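Local coordinates for choline binding protein PCPA (Streptococcus pneumoniae, PDB 4CP6) that is a pneumococcal vaccine antigen with a leucine-rich-repeat domain, probably displayed on the cell surface by binding choline of the cell wall, at residues 230-235 with 255-260; 281-286 with 297-302; 237-242 with 249-254. All blocks are in the same frame, centred on the assembly; numbering follows the deposited sequence. Where two conformers were deposited one is given.

Contact 1: 230-235 with 255-260; sequences VLFSKD and KETKEL
In the solenoid of this leucine-rich-repeat protein, a β hairpin made by strands 230-233 and 238-241 lies next to the repeats that follow, and Phe-232 near the end of its first strand reaches across to Thr-257. The phenyl ring presents its edge to the threonine: CE2 of Phe-232 comes to 4.2 Å from OG1 of Thr-257, with the oxygen near the ring plane. This is a light van der Waals approach; the hydrogen bond of OG1 goes to the carbonyl of Pro-254. Phe-232 has CG beside its backbone N (chi1 -72°), which carries the ring in toward 255-260; Leu-239, Tyr-251 and Pro-254 pack around it, and Lys-236 adds a cation-pi contact.

Strand 238-241 separates the two touching segments. It pairs antiparallel with 230-233 and parallel with 259-260, one hairpin strand thus bordering the first short parallel strand of the repeats beyond. Across it the backbones stay well apart, and the nearest CA atoms, those of Asp-235 and Glu-256, are 7.7 Å from each other.

The second meeting point is on the turn, where the carbonyl O of Asp-235 sits 3.9 Å from CB of Glu-256 and 4.2 Å from CG of the same glutamate. The glutamate side chain also touches Lys-236. On the hairpin side the turn is braced from within. Two hydroxyls hold OD1 of Asp-235: OG of Ser-233 donates to it at 2.7 Å, meeting that oxygen nearly head-on, and OG1 of Thr-237 grips it again, while the serine oxygen also receives the backbone N-H of Gln-238.

Contact 2: 281-286 with 297-302; sequences EKIGTF and ISLPNS
Ile-283 pushes its CD1 methyl against CD2 of Leu-299 at 3.9 Å, the two side chains crossing at about a right angle. The isoleucine carries CG1 beside its backbone N and then runs on extended (chi2 171°), so its terminal methyl is the atom that makes the touch. Leu-299 answers with one branch alone; its side chain also lies on Leu-322 of strand 319-322.

Further along, the backbones come close: CA of Glu-281 is 3.8 Å from the carbonyl O of Ser-302, and the two CA atoms stand 5.6 Å apart. The glutamate side chain turns away from this meeting. The hydroxyl of Ser-302 bonds to the carbonyl of Leu-280 and the backbone N of Gly-279, while both carboxylate oxygens of Glu-278 hold the backbone N-H groups of Asn-301 and Ser-302. The polar turn at 301-302 is thus tied to residues 278-280, beside the apolar contact.

Strand 282-283 lies in a mixed sheet and 296-298 at the edge of a separate parallel one. Buried Ile-283 meeting Leu-299 just past 296-298, between the two strand-bearing sides of the coil, is characteristic of a leucine-rich-repeat solenoid, here of the BspA type.

Contact 3: 237-242 with 249-254; sequences TQLIYY and ESYKTP
Tyr-242 drives the edge of its ring into the face of Tyr-251, and this T-shaped pair is the dense heart of the contact. CE2 of Tyr-242 stands 3.5 Å above the plane of the Tyr-251 ring, over its centre; the centroids are 4.8 Å apart and the planes lie at 72°. Both tyrosines have CG anti to the backbone N (chi1 -172° and -176°), and the side chains slide past each other in opposite directions, which brings OH of Tyr-242 to 3.9 Å from CB of Tyr-251. Leu-239 fills in beside them. Its CD1 lies at the edge of the Tyr-251 ring, 4.0 Å from CE2, and also 3.7 Å from the CG2 methyl of Thr-253. That threonine gives its methyl to the leucine and its OG1 to a hydrogen bond with OD1 of Asn-277. Phe-265 stacks on Tyr-242 as well, extending the aromatic group.

The other side of the contact is much looser. Glu-249 and Ser-250 point away from 237-242, and exposed Lys-252 lies on Glu-275 in the neighbouring strand, leaving Tyr-251 as the inward residue of strand 250-252.

On the hairpin, Ile-240 and Tyr-241 both face Leu-231 in a classic β bulge, which shifts the usual alternation: Leu-239 and Tyr-242, three residues apart, both head for 249-254. A hydrophobic interior filled from two sheets, with polar side chains kept on the outside, is typical of a leucine-rich-repeat solenoid.

In the fold
All three contacts lie on the same side of the chain's centre, in the middle of the solenoid. Contact 3 is nested in the loop that contact 1 closes, their centres about 7 Å apart, and contact 2 follows both in sequence, about 13 Å from contact 1 and 11 Å from contact 3, centre to centre. Strands 230-233, 238-241, 259-260 and 282-283 stand side by side in one mixed sheet, while 250-252 and 296-298 edge a separate parallel one. Contacts 1 and 2 meet directly, Lys-258 O lying 2.8 Å from Glu-281 N, whereas contacts 2 and 3 do not touch. The hairpin sheet thus passes without a break into regular parallel repeats.

Contact 1: 230-235 with 255-260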
loop_
_atom_site.group_PDB
_atom_site.type_symbol
_atom_site.label_atom_id
_atom_site.label_comp_id
_atom_site.label_asym_id
_atom_site.label_seq_id
_atom_site.Cartn_x
_atom_site.Cartn_y
_atom_site.Cartn_z
ATOM N N VAL A 230 2.972 -11.917 -10.354
ATOM C CA VAL A 230 1.766 -11.557 -9.578
ATOM C C VAL A 230 1.812 -12.261 -8.240
ATOM O O VAL A 230 2.029 -13.475 -8.199
ATOM C CB VAL A 230 0.470 -11.908 -10.348
ATOM C CG1 VAL A 230 -0.767 -11.444 -9.584
ATOM C CG2 VAL A 230 0.484 -11.259 -11.732
ATOM N N LEU A 231 1.619 -11.510 -7.149
ATOM C CA LEU A 231 1.680 -12.059 -5.801
ATOM C C LEU A 231 0.330 -12.580 -5.331
ATOM O O LEU A 231 -0.658 -11.843 -5.346
ATOM C CB LEU A 231 2.212 -10.985 -4.847
ATOM C CG LEU A 231 2.318 -11.350 -3.376
ATOM C CD1 LEU A 231 3.403 -12.403 -3.124
ATOM C CD2 LEU A 231 2.656 -10.097 -2.570
ATOM N N PHE A 232 0.295 -13.845 -4.878
ATOM C CA PHE A 232 -0.863 -14.519 -4.346
ATOM C C PHE A 232 -0.530 -15.130 -2.994
ATOM O O PHE A 232 0.644 -15.360 -2.669
ATOM C CB PHE A 232 -1.216 -15.717 -5.251
ATOM C CG PHE A 232 -1.823 -15.395 -6.596
ATOM C CD1 PHE A 232 -1.014 -15.095 -7.683
ATOM C CD2 PHE A 232 -3.198 -15.355 -6.758
ATOM C CE1 PHE A 232 -1.572 -14.826 -8.933
ATOM C CE2 PHE A 232 -3.756 -15.083 -8.009
ATOM C CZ PHE A 232 -2.934 -14.795 -9.080
ATOM N N SER A 233 -1.563 -15.518 -2.271
ATOM C CA SER A 233 -1.386 -16.444 -1.151
ATOM C C SER A 233 -0.968 -17.796 -1.785
ATOM O O SER A 233 -1.273 -18.063 -2.953
ATOM C CB SER A 233 -2.682 -16.639 -0.380
ATOM O OG SER A 233 -3.753 -17.069 -1.218
ATOM N N LYS A 234 -0.245 -18.647 -1.033
ATOM C CA LYS A 234 0.210 -19.923 -1.575
ATOM C C LYS A 234 -0.930 -20.750 -2.218
ATOM O O LYS A 234 -0.743 -21.341 -3.292
ATOM C CB LYS A 234 0.895 -20.701 -0.443
ATOM C CG LYS A 234 1.481 -22.036 -0.867
ATOM C CD LYS A 234 2.800 -21.883 -1.537
ATOM C CE LYS A 234 3.414 -23.241 -1.764
ATOM N NZ LYS A 234 4.731 -23.121 -2.422
ATOM N N ASP A 235 -2.113 -20.728 -1.595
ATOM C CA ASP A 235 -3.275 -21.481 -2.106
ATOM C C ASP A 235 -4.026 -20.780 -3.265
ATOM O O ASP A 235 -5.006 -21.339 -3.779
ATOM C CB ASP A 235 -4.224 -21.836 -0.953
ATOM C CG ASP A 235 -4.900 -20.655 -0.245
ATOM O OD1 ASP A 235 -4.867 -19.523 -0.787
ATOM O OD2 ASP A 235 -5.445 -20.855 0.856
ATOM N N LYS A 255 -8.523 -19.973 -11.462
ATOM C CA LYS A 255 -9.798 -20.499 -11.010
ATOM C C LYS A 255 -9.978 -20.546 -9.482
ATOM O O LYS A 255 -11.109 -20.522 -9.008
ATOM C CB LYS A 255 -10.063 -21.891 -11.627
ATOM C CG LYS A 255 -9.071 -22.977 -11.194
ATOM C CD LYS A 255 -9.548 -24.355 -11.661
ATOM C CE LYS A 255 -8.668 -25.458 -11.138
ATOM N NZ LYS A 255 -9.144 -26.791 -11.600
ATOM N N GLU A 256 -8.862 -20.596 -8.721
ATOM C CA GLU A 256 -8.897 -20.681 -7.261
ATOM C C GLU A 256 -9.166 -19.348 -6.591
ATOM O O GLU A 256 -9.451 -19.349 -5.416
ATOM C CB GLU A 256 -7.532 -21.162 -6.728
ATOM C CG GLU A 256 -7.139 -22.582 -7.138
ATOM C CD GLU A 256 -6.402 -22.713 -8.461
ATOM O OE1 GLU A 256 -6.076 -21.673 -9.080
ATOM O OE2 GLU A 256 -6.125 -23.867 -8.865
ATOM N N THR A 257 -9.040 -18.218 -7.323
ATOM C CA THR A 257 -9.173 -16.907 -6.684
ATOM C C THR A 257 -10.516 -16.703 -6.021
ATOM O O THR A 257 -11.553 -16.908 -6.665
ATOM C CB THR A 257 -8.867 -15.781 -7.663
ATOM O OG1 THR A 257 -7.823 -16.134 -8.569
ATOM C CG2 THR A 257 -8.530 -14.480 -6.964
ATOM N N LYS A 258 -10.512 -16.293 -4.747
ATOM C CA LYS A 258 -11.731 -15.980 -3.995
ATOM C C LYS A 258 -11.820 -14.462 -3.766
ATOM O O LYS A 258 -12.921 -13.917 -3.620
ATOM C CB LYS A 258 -11.749 -16.683 -2.650
ATOM C CG LYS A 258 -11.749 -18.205 -2.798
ATOM C CD LYS A 258 -12.107 -18.896 -1.489
ATOM C CE LYS A 258 -12.629 -20.299 -1.720
ATOM N NZ LYS A 258 -11.552 -21.322 -1.617
ATOM N N GLU A 259 -10.671 -13.773 -3.693
ATOM C CA GLU A 259 -10.720 -12.335 -3.481
ATOM C C GLU A 259 -9.560 -11.621 -4.099
ATOM O O GLU A 259 -8.433 -12.162 -4.175
ATOM C CB GLU A 259 -10.825 -11.995 -1.984
ATOM C CG GLU A 259 -9.584 -12.308 -1.191
ATOM C CD GLU A 259 -9.676 -11.882 0.263
ATOM O OE1 GLU A 259 -9.843 -10.670 0.545
ATOM O OE2 GLU A 259 -9.574 -12.780 1.126
ATOM N N LEU A 260 -9.828 -10.347 -4.489
ATOM C CA LEU A 260 -8.779 -9.429 -4.914
ATOM C C LEU A 260 -8.531 -8.556 -3.707
ATOM O O LEU A 260 -9.480 -7.947 -3.184
ATOM C CB LEU A 260 -9.181 -8.575 -6.113
ATOM C CG LEU A 260 -9.720 -9.339 -7.312
ATOM C CD1 LEU A 260 -10.000 -8.389 -8.436
ATOM C CD2 LEU A 260 -8.724 -10.392 -7.803
#

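Contact 2: 281-286 with 297-302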
loop_
_atom_site.group_PDB
_atom_site.type_symbol
_atom_site.label_atom_id
_atom_site.label_comp_id
_atom_site.label_asym_id
_atom_site.label_seq_id
_atom_site.Cartn_x
_atom_site.Cartn_y
_atom_site.Cartn_z
ATOM N N GLU A 281 -15.359 -14.009 -4.983
ATOM C CA GLU A 281 -16.448 -13.471 -4.174
ATOM C C GLU A 281 -16.319 -11.999 -3.822
ATOM O O GLU A 281 -17.337 -11.359 -3.574
ATOM C CB GLU A 281 -16.550 -14.218 -2.834
ATOM C CG GLU A 281 -16.783 -15.717 -2.974
ATOM C CD GLU A 281 -16.564 -16.523 -1.704
ATOM O OE1 GLU A 281 -16.020 -15.980 -0.714
ATOM O OE2 GLU A 281 -16.922 -17.722 -1.714
ATOM N N LYS A 282 -15.098 -11.493 -3.713
ATOM C CA LYS A 282 -14.877 -10.144 -3.210
ATOM C C LYS A 282 -13.812 -9.390 -3.945
ATOM O O LYS A 282 -12.733 -9.928 -4.217
ATOM C CB LYS A 282 -14.519 -10.279 -1.706
ATOM C CG LYS A 282 -14.133 -8.973 -1.008
ATOM C CD LYS A 282 -13.903 -9.265 0.469
ATOM C CE LYS A 282 -13.687 -8.023 1.261
ATOM N NZ LYS A 282 -13.440 -8.367 2.692
ATOM N N ILE A 283 -14.099 -8.105 -4.198
ATOM C CA ILE A 283 -13.148 -7.167 -4.784
ATOM C C ILE A 283 -12.867 -6.108 -3.710
ATOM O O ILE A 283 -13.786 -5.380 -3.293
ATOM C CB ILE A 283 -13.706 -6.528 -6.072
ATOM C CG1 ILE A 283 -13.892 -7.620 -7.138
ATOM C CG2 ILE A 283 -12.816 -5.385 -6.556
ATOM C CD1 ILE A 283 -14.645 -7.153 -8.380
ATOM N N GLY A 284 -11.610 -6.050 -3.260
ATOM C CA GLY A 284 -11.182 -5.160 -2.182
ATOM C C GLY A 284 -11.234 -3.683 -2.508
ATOM O O GLY A 284 -11.253 -3.282 -3.676
ATOM N N THR A 285 -11.129 -2.857 -1.463
ATOM C CA THR A 285 -11.176 -1.407 -1.626
ATOM C C THR A 285 -10.023 -0.924 -2.530
ATOM O O THR A 285 -8.893 -1.422 -2.444
ATOM C CB THR A 285 -11.276 -0.712 -0.248
ATOM O OG1 THR A 285 -11.543 0.676 -0.435
ATOM C CG2 THR A 285 -9.996 -0.839 0.559
ATOM N N PHE A 286 -10.302 0.064 -3.415
ATOM C CA PHE A 286 -9.325 0.606 -4.355
ATOM C C PHE A 286 -8.712 -0.464 -5.255
ATOM O O PHE A 286 -7.626 -0.233 -5.815
ATOM C CB PHE A 286 -8.228 1.383 -3.614
ATOM C CG PHE A 286 -8.651 2.683 -2.972
ATOM C CD1 PHE A 286 -9.286 2.686 -1.737
ATOM C CD2 PHE A 286 -8.364 3.899 -3.581
ATOM C CE1 PHE A 286 -9.661 3.887 -1.136
ATOM C CE2 PHE A 286 -8.748 5.100 -2.983
ATOM C CZ PHE A 286 -9.398 5.081 -1.772
ATOM N N ILE A 297 -13.743 -5.443 -18.128
ATOM C CA ILE A 297 -13.613 -6.329 -16.986
ATOM C C ILE A 297 -14.786 -7.266 -16.936
ATOM O O ILE A 297 -15.927 -6.810 -17.051
ATOM C CB ILE A 297 -13.403 -5.547 -15.679
ATOM C CG1 ILE A 297 -13.104 -6.532 -14.512
ATOM C CG2 ILE A 297 -14.611 -4.635 -15.363
ATOM C CD1 ILE A 297 -12.714 -5.873 -13.315
ATOM N N SER A 298 -14.539 -8.578 -16.791
ATOM C CA SER A 298 -15.630 -9.534 -16.686
ATOM C C SER A 298 -15.835 -9.845 -15.197
ATOM O O SER A 298 -14.881 -10.294 -14.536
ATOM C CB SER A 298 -15.307 -10.808 -17.459
ATOM O OG SER A 298 -16.360 -11.742 -17.312
ATOM N N LEU A 299 -17.036 -9.596 -14.669
ATOM C CA LEU A 299 -17.360 -9.829 -13.261
ATOM C C LEU A 299 -18.222 -11.074 -13.161
ATOM O O LEU A 299 -19.199 -11.212 -13.898
ATOM C CB LEU A 299 -18.124 -8.630 -12.696
ATOM C CG LEU A 299 -17.373 -7.276 -12.783
ATOM C CD1 LEU A 299 -18.275 -6.146 -12.281
ATOM C CD2 LEU A 299 -16.061 -7.319 -11.995
ATOM N N PRO A 300 -17.884 -11.979 -12.229
ATOM C CA PRO A 300 -18.545 -13.294 -12.198
ATOM C C PRO A 300 -19.857 -13.385 -11.433
ATOM O O PRO A 300 -20.155 -12.547 -10.591
ATOM C CB PRO A 300 -17.481 -14.188 -11.546
ATOM C CG PRO A 300 -16.794 -13.233 -10.563
ATOM C CD PRO A 300 -16.711 -11.942 -11.331
ATOM N N ASN A 301 -20.662 -14.432 -11.742
ATOM C CA ASN A 301 -21.912 -14.684 -11.042
ATOM C C ASN A 301 -21.714 -14.833 -9.538
ATOM O O ASN A 301 -22.598 -14.485 -8.781
ATOM C CB ASN A 301 -22.561 -15.969 -11.595
ATOM C CG ASN A 301 -22.942 -15.826 -13.050
ATOM O OD1 ASN A 301 -22.620 -16.676 -13.922
ATOM N ND2 ASN A 301 -23.626 -14.746 -13.353
ATOM N N SER A 302 -20.538 -15.353 -9.113
ATOM C CA SER A 302 -20.233 -15.558 -7.700
ATOM C C SER A 302 -19.910 -14.270 -6.936
ATOM O O SER A 302 -19.807 -14.330 -5.702
ATOM C CB SER A 302 -19.049 -16.511 -7.571
ATOM O OG SER A 302 -17.969 -16.034 -8.352
#

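Contact 3: 237-242 with 249-254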
loop_
_atom_site.group_PDB
_atom_site.type_symbol
_atom_site.label_atom_id
_atom_site.label_comp_id
_atom_site.label_asym_id
_atom_site.label_seq_id
_atom_site.Cartn_x
_atom_site.Cartn_y
_atom_site.Cartn_z
ATOM N N THR A 237 -6.016 -18.392 -3.291
ATOM C CA THR A 237 -7.339 -17.846 -2.987
ATOM C C THR A 237 -7.323 -16.326 -2.915
ATOM O O THR A 237 -8.375 -15.702 -3.090
ATOM C CB THR A 237 -7.922 -18.427 -1.712
ATOM O OG1 THR A 237 -7.126 -18.055 -0.569
ATOM C CG2 THR A 237 -8.119 -19.938 -1.814
ATOM N N GLN A 238 -6.150 -15.728 -2.629
ATOM C CA GLN A 238 -6.044 -14.269 -2.519
ATOM C C GLN A 238 -5.088 -13.777 -3.556
ATOM O O GLN A 238 -3.917 -14.182 -3.540
ATOM C CB GLN A 238 -5.562 -13.841 -1.103
ATOM C CG GLN A 238 -6.404 -14.420 0.048
ATOM C CD GLN A 238 -5.856 -14.143 1.418
ATOM O OE1 GLN A 238 -5.317 -15.032 2.089
ATOM N NE2 GLN A 238 -6.069 -12.928 1.894
ATOM N N LEU A 239 -5.541 -12.890 -4.460
ATOM C CA LEU A 239 -4.643 -12.210 -5.371
ATOM C C LEU A 239 -4.271 -10.948 -4.590
ATOM O O LEU A 239 -5.116 -10.066 -4.363
ATOM C CB LEU A 239 -5.302 -11.918 -6.735
ATOM C CG LEU A 239 -4.349 -11.442 -7.813
ATOM C CD1 LEU A 239 -4.998 -11.615 -9.210
ATOM C CD2 LEU A 239 -3.882 -9.967 -7.586
ATOM N N ILE A 240 -3.013 -10.906 -4.114
ATOM C CA ILE A 240 -2.585 -9.834 -3.236
ATOM C C ILE A 240 -2.136 -8.608 -4.028
ATOM O O ILE A 240 -2.534 -7.488 -3.693
ATOM C CB ILE A 240 -1.477 -10.337 -2.282
ATOM C CG1 ILE A 240 -2.014 -11.501 -1.419
ATOM C CG2 ILE A 240 -0.943 -9.194 -1.367
ATOM C CD1 ILE A 240 -0.936 -12.240 -0.616
ATOM N N TYR A 241 -1.261 -8.800 -5.029
ATOM C CA TYR A 241 -0.766 -7.642 -5.760
ATOM C C TYR A 241 -0.394 -7.975 -7.170
ATOM O O TYR A 241 0.420 -8.882 -7.401
ATOM C CB TYR A 241 0.416 -6.980 -5.026
ATOM C CG TYR A 241 0.839 -5.691 -5.705
ATOM C CD1 TYR A 241 -0.054 -4.624 -5.842
ATOM C CD2 TYR A 241 2.110 -5.555 -6.263
ATOM C CE1 TYR A 241 0.316 -3.456 -6.504
ATOM C CE2 TYR A 241 2.505 -4.373 -6.878
ATOM C CZ TYR A 241 1.601 -3.334 -7.018
ATOM O OH TYR A 241 1.968 -2.188 -7.697
ATOM N N TYR A 242 -0.963 -7.206 -8.131
ATOM C CA TYR A 242 -0.639 -7.310 -9.542
ATOM C C TYR A 242 0.276 -6.114 -9.826
ATOM O O TYR A 242 -0.172 -4.955 -9.740
ATOM C CB TYR A 242 -1.919 -7.222 -10.345
ATOM C CG TYR A 242 -1.701 -7.518 -11.817
ATOM C CD1 TYR A 242 -1.248 -6.530 -12.688
ATOM C CD2 TYR A 242 -2.026 -8.761 -12.351
ATOM C CE1 TYR A 242 -1.093 -6.783 -14.050
ATOM C CE2 TYR A 242 -1.883 -9.021 -13.712
ATOM C CZ TYR A 242 -1.400 -8.038 -14.550
ATOM O OH TYR A 242 -1.301 -8.294 -15.897
ATOM N N GLU A 249 -1.337 -7.085 -21.904
ATOM C CA GLU A 249 -2.572 -6.367 -22.228
ATOM C C GLU A 249 -3.810 -7.054 -21.698
ATOM O O GLU A 249 -4.846 -6.402 -21.518
ATOM C CB GLU A 249 -2.672 -6.122 -23.748
ATOM C CG GLU A 249 -1.652 -5.115 -24.239
ATOM C CD GLU A 249 -1.848 -4.645 -25.673
ATOM O OE1 GLU A 249 -2.943 -4.867 -26.236
ATOM O OE2 GLU A 249 -0.918 -4.007 -26.217
ATOM N N SER A 250 -3.757 -8.375 -21.482
ATOM C CA SER A 250 -4.925 -9.097 -20.996
ATOM C C SER A 250 -4.482 -10.038 -19.889
ATOM O O SER A 250 -3.320 -10.451 -19.845
ATOM C CB SER A 250 -5.599 -9.889 -22.113
ATOM O OG SER A 250 -4.660 -10.810 -22.643
ATOM N N TYR A 251 -5.402 -10.379 -19.011
ATOM C CA TYR A 251 -5.099 -11.256 -17.876
ATOM C C TYR A 251 -6.344 -11.943 -17.432
ATOM O O TYR A 251 -7.440 -11.355 -17.475
ATOM C CB TYR A 251 -4.523 -10.425 -16.700
ATOM C CG TYR A 251 -4.074 -11.239 -15.501
ATOM C CD1 TYR A 251 -2.899 -11.981 -15.542
ATOM C CD2 TYR A 251 -4.797 -11.219 -14.305
ATOM C CE1 TYR A 251 -2.481 -12.726 -14.447
ATOM C CE2 TYR A 251 -4.382 -11.952 -13.197
ATOM C CZ TYR A 251 -3.228 -12.712 -13.282
ATOM O OH TYR A 251 -2.800 -13.440 -12.214
ATOM N N LYS A 252 -6.187 -13.207 -16.985
ATOM C CA LYS A 252 -7.256 -13.988 -16.434
ATOM C C LYS A 252 -6.842 -14.431 -15.029
ATOM O O LYS A 252 -5.797 -15.051 -14.877
ATOM C CB LYS A 252 -7.546 -15.245 -17.283
ATOM C CG LYS A 252 -7.997 -14.922 -18.702
ATOM C CD LYS A 252 -8.283 -16.196 -19.504
ATOM C CE LYS A 252 -8.293 -15.900 -20.982
ATOM N NZ LYS A 252 -7.393 -16.828 -21.716
ATOM N N THR A 253 -7.642 -14.117 -14.002
ATOM C CA THR A 253 -7.313 -14.598 -12.661
ATOM C C THR A 253 -7.481 -16.126 -12.643
ATOM O O THR A 253 -8.354 -16.699 -13.321
ATOM C CB THR A 253 -8.182 -13.919 -11.604
ATOM O OG1 THR A 253 -9.576 -14.119 -11.933
ATOM C CG2 THR A 253 -7.869 -12.456 -11.464
ATOM N N PRO A 254 -6.670 -16.815 -11.819
ATOM C CA PRO A 254 -6.794 -18.285 -11.748
ATOM C C PRO A 254 -8.102 -18.733 -11.136
ATOM O O PRO A 254 -8.759 -17.988 -10.405
ATOM C CB PRO A 254 -5.595 -18.710 -10.883
ATOM C CG PRO A 254 -5.166 -17.483 -10.149
ATOM C CD PRO A 254 -5.576 -16.288 -10.979
#